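Putative exported protein (Bordetella pertussis, PDB 2DVZ) binds glutamate and probably serves as the periplasmic solute receptor of a tripartite tricarboxylate-type transport system. Local coordinates at residues 32-35 with 36-40. Numbering follows the deposited sequence.
Sequences STDI and IARLV. With GLU (glutamic acid), chain G.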
loop_
_atom_site.group_PDB
_atom_site.type_symbol
_atom_site.label_atom_id
_atom_site.label_comp_id
_atom_site.label_asym_id
_atom_site.label_seq_id
_atom_site.Cartn_x
_atom_site.Cartn_y
_atom_site.Cartn_z
ATOM N N SER A 32 -2.899 3.825 -4.319
ATOM C CA SER A 32 -3.438 4.107 -3.004
ATOM C C SER A 32 -2.529 5.050 -2.186
ATOM O O SER A 32 -3.037 5.891 -1.438
ATOM C CB SER A 32 -3.685 2.789 -2.228
ATOM O OG SER A 32 -4.538 1.917 -2.965
ATOM N N THR A 33 -1.204 4.882 -2.282
ATOM C CA THR A 33 -0.271 5.780 -1.623
ATOM C C THR A 33 -0.538 7.221 -2.009
ATOM O O THR A 33 -0.762 8.051 -1.149
ATOM C CB THR A 33 1.212 5.445 -1.974
ATOM O OG1 THR A 33 1.375 4.020 -2.049
ATOM C CG2 THR A 33 2.144 6.042 -0.948
ATOM N N ASP A 34 -0.534 7.498 -3.306
ATOM C CA ASP A 34 -0.936 8.802 -3.843
ATOM C C ASP A 34 -2.344 9.269 -3.390
ATOM O O ASP A 34 -2.526 10.422 -2.980
ATOM C CB ASP A 34 -0.885 8.744 -5.362
ATOM C CG ASP A 34 -0.973 10.127 -6.016
ATOM O OD1 ASP A 34 -0.131 11.010 -5.685
ATOM O OD2 ASP A 34 -1.852 10.301 -6.900
ATOM N N ILE A 35 -3.332 8.375 -3.452
ATOM C CA ILE A 35 -4.671 8.734 -3.008
ATOM C C ILE A 35 -4.769 9.194 -1.555
ATOM O O ILE A 35 -5.346 10.264 -1.274
ATOM C CB ILE A 35 -5.726 7.604 -3.256
ATOM C CG1 ILE A 35 -5.941 7.439 -4.767
ATOM C CG2 ILE A 35 -7.082 7.980 -2.540
ATOM C CD1 ILE A 35 -6.519 6.109 -5.181
ATOM N N ILE A 36 -4.245 8.375 -0.653
ATOM C CA ILE A 36 -4.273 8.657 0.762
ATOM C C ILE A 36 -3.342 9.850 1.153
ATOM O O ILE A 36 -3.741 10.720 1.961
ATOM C CB ILE A 36 -3.876 7.390 1.573
ATOM C CG1 ILE A 36 -4.989 6.329 1.507
ATOM C CG2 ILE A 36 -3.643 7.758 3.037
ATOM C CD1 ILE A 36 -4.555 4.865 1.641
ATOM N N ALA A 37 -2.111 9.854 0.595
ATOM C CA ALA A 37 -1.162 10.955 0.752
ATOM C C ALA A 37 -1.849 12.294 0.491
ATOM O O ALA A 37 -1.807 13.183 1.335
ATOM C CB ALA A 37 0.057 10.772 -0.194
ATOM N N ARG A 38 -2.546 12.413 -0.638
ATOM C CA ARG A 38 -3.145 13.710 -1.015
ATOM C C ARG A 38 -4.324 14.055 -0.117
ATOM O O ARG A 38 -4.464 15.203 0.309
ATOM C CB ARG A 38 -3.522 13.749 -2.497
ATOM C CG ARG A 38 -2.353 13.449 -3.407
ATOM C CD ARG A 38 -2.611 13.730 -4.889
ATOM N NE ARG A 38 -1.355 13.571 -5.646
ATOM C CZ ARG A 38 -0.617 14.589 -6.110
ATOM N NH1 ARG A 38 -1.025 15.853 -5.904
ATOM N NH2 ARG A 38 0.534 14.338 -6.766
ATOM N N LEU A 39 -5.133 13.048 0.221
ATOM C CA LEU A 39 -6.277 13.275 1.095
ATOM C C LEU A 39 -5.835 13.797 2.449
ATOM O O LEU A 39 -6.352 14.823 2.913
ATOM C CB LEU A 39 -7.124 11.993 1.270
ATOM C CG LEU A 39 -8.263 11.996 2.307
ATOM C CD1 LEU A 39 -9.381 12.809 1.786
ATOM C CD2 LEU A 39 -8.732 10.556 2.632
ATOM N N VAL A 40 -4.915 13.070 3.093
ATOM C CA VAL A 40 -4.495 13.428 4.452
ATOM C C VAL A 40 -3.606 14.686 4.554
ATOM O O VAL A 40 -3.880 15.536 5.401
ATOM C CB VAL A 40 -3.898 12.245 5.230
ATOM C CG1 VAL A 40 -3.566 12.688 6.650
ATOM C CG2 VAL A 40 -4.879 11.009 5.207
HETATM N N GLU G . 2.066 -1.341 -3.440
HETATM C CA GLU G . 2.140 -0.098 -2.649
HETATM C C GLU G . 2.007 -0.362 -1.158
HETATM O O GLU G . 1.080 0.057 -0.458
HETATM C CB GLU G . 1.153 0.940 -3.173
HETATM C CG GLU G . 1.168 1.031 -4.710
HETATM C CD GLU G . 0.824 2.389 -5.248
HETATM O OE1 GLU G . 0.592 3.286 -4.411
HETATM O OE2 GLU G . 0.810 2.580 -6.516
HETATM O OXT GLU G . 2.916 -0.994 -0.595
#
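Asp34 and Arg38 form an i to i+4 salt bridge on the first turns of helix 32-48. This helix is the crossover of a beta-alpha-beta unit between parallel strands 21-25 and 52-56, in a periplasmic binding protein fold.

The Arg38 side chain climbs back toward the start of the helix. Its CB lies 3.5 Å from Asp34 O, and CG comes closer to that same carbonyl oxygen. The chain is extended from CG to NE, and CD passes alongside the aspartate at 3.8 Å from Asp34 OD1. NE then donates to Asp34 OD1 over 2.8 Å, with an N-H...O angle of 162°. The oxygen sits at the guanidinium edge, near its plane, but NE reaches it from above the carboxylate plane. The carboxylate and guanidinium planes stand 72° apart. At the tip, NH2 donates a hydrogen bond to Asn56 OD1. Asn56 ND2 donates to Asp34 OD1, and Gly30 N to Asp34 OD2, so both carboxylate oxygens are held.

With CG anti to the backbone N (chi1 -167°), Asp34 holds its carboxylate beside Arg38 NE. Backbone bonds wind the turn: Ile36 N to Ser32 O, and Ala37 N to Thr33 O at 2.8 Å. On another side of the helix, Ile36 packs against Tyr243 and Phe112.

The helix start also faces the ligand pocket. The bound glutamate turns its side-chain carboxylate to it, where the helix dipole probably favours a negative charge. One oxygen, OE1, accepts two hydrogen bonds from Thr33: 3.2 Å from N and 2.6 Å from OG1.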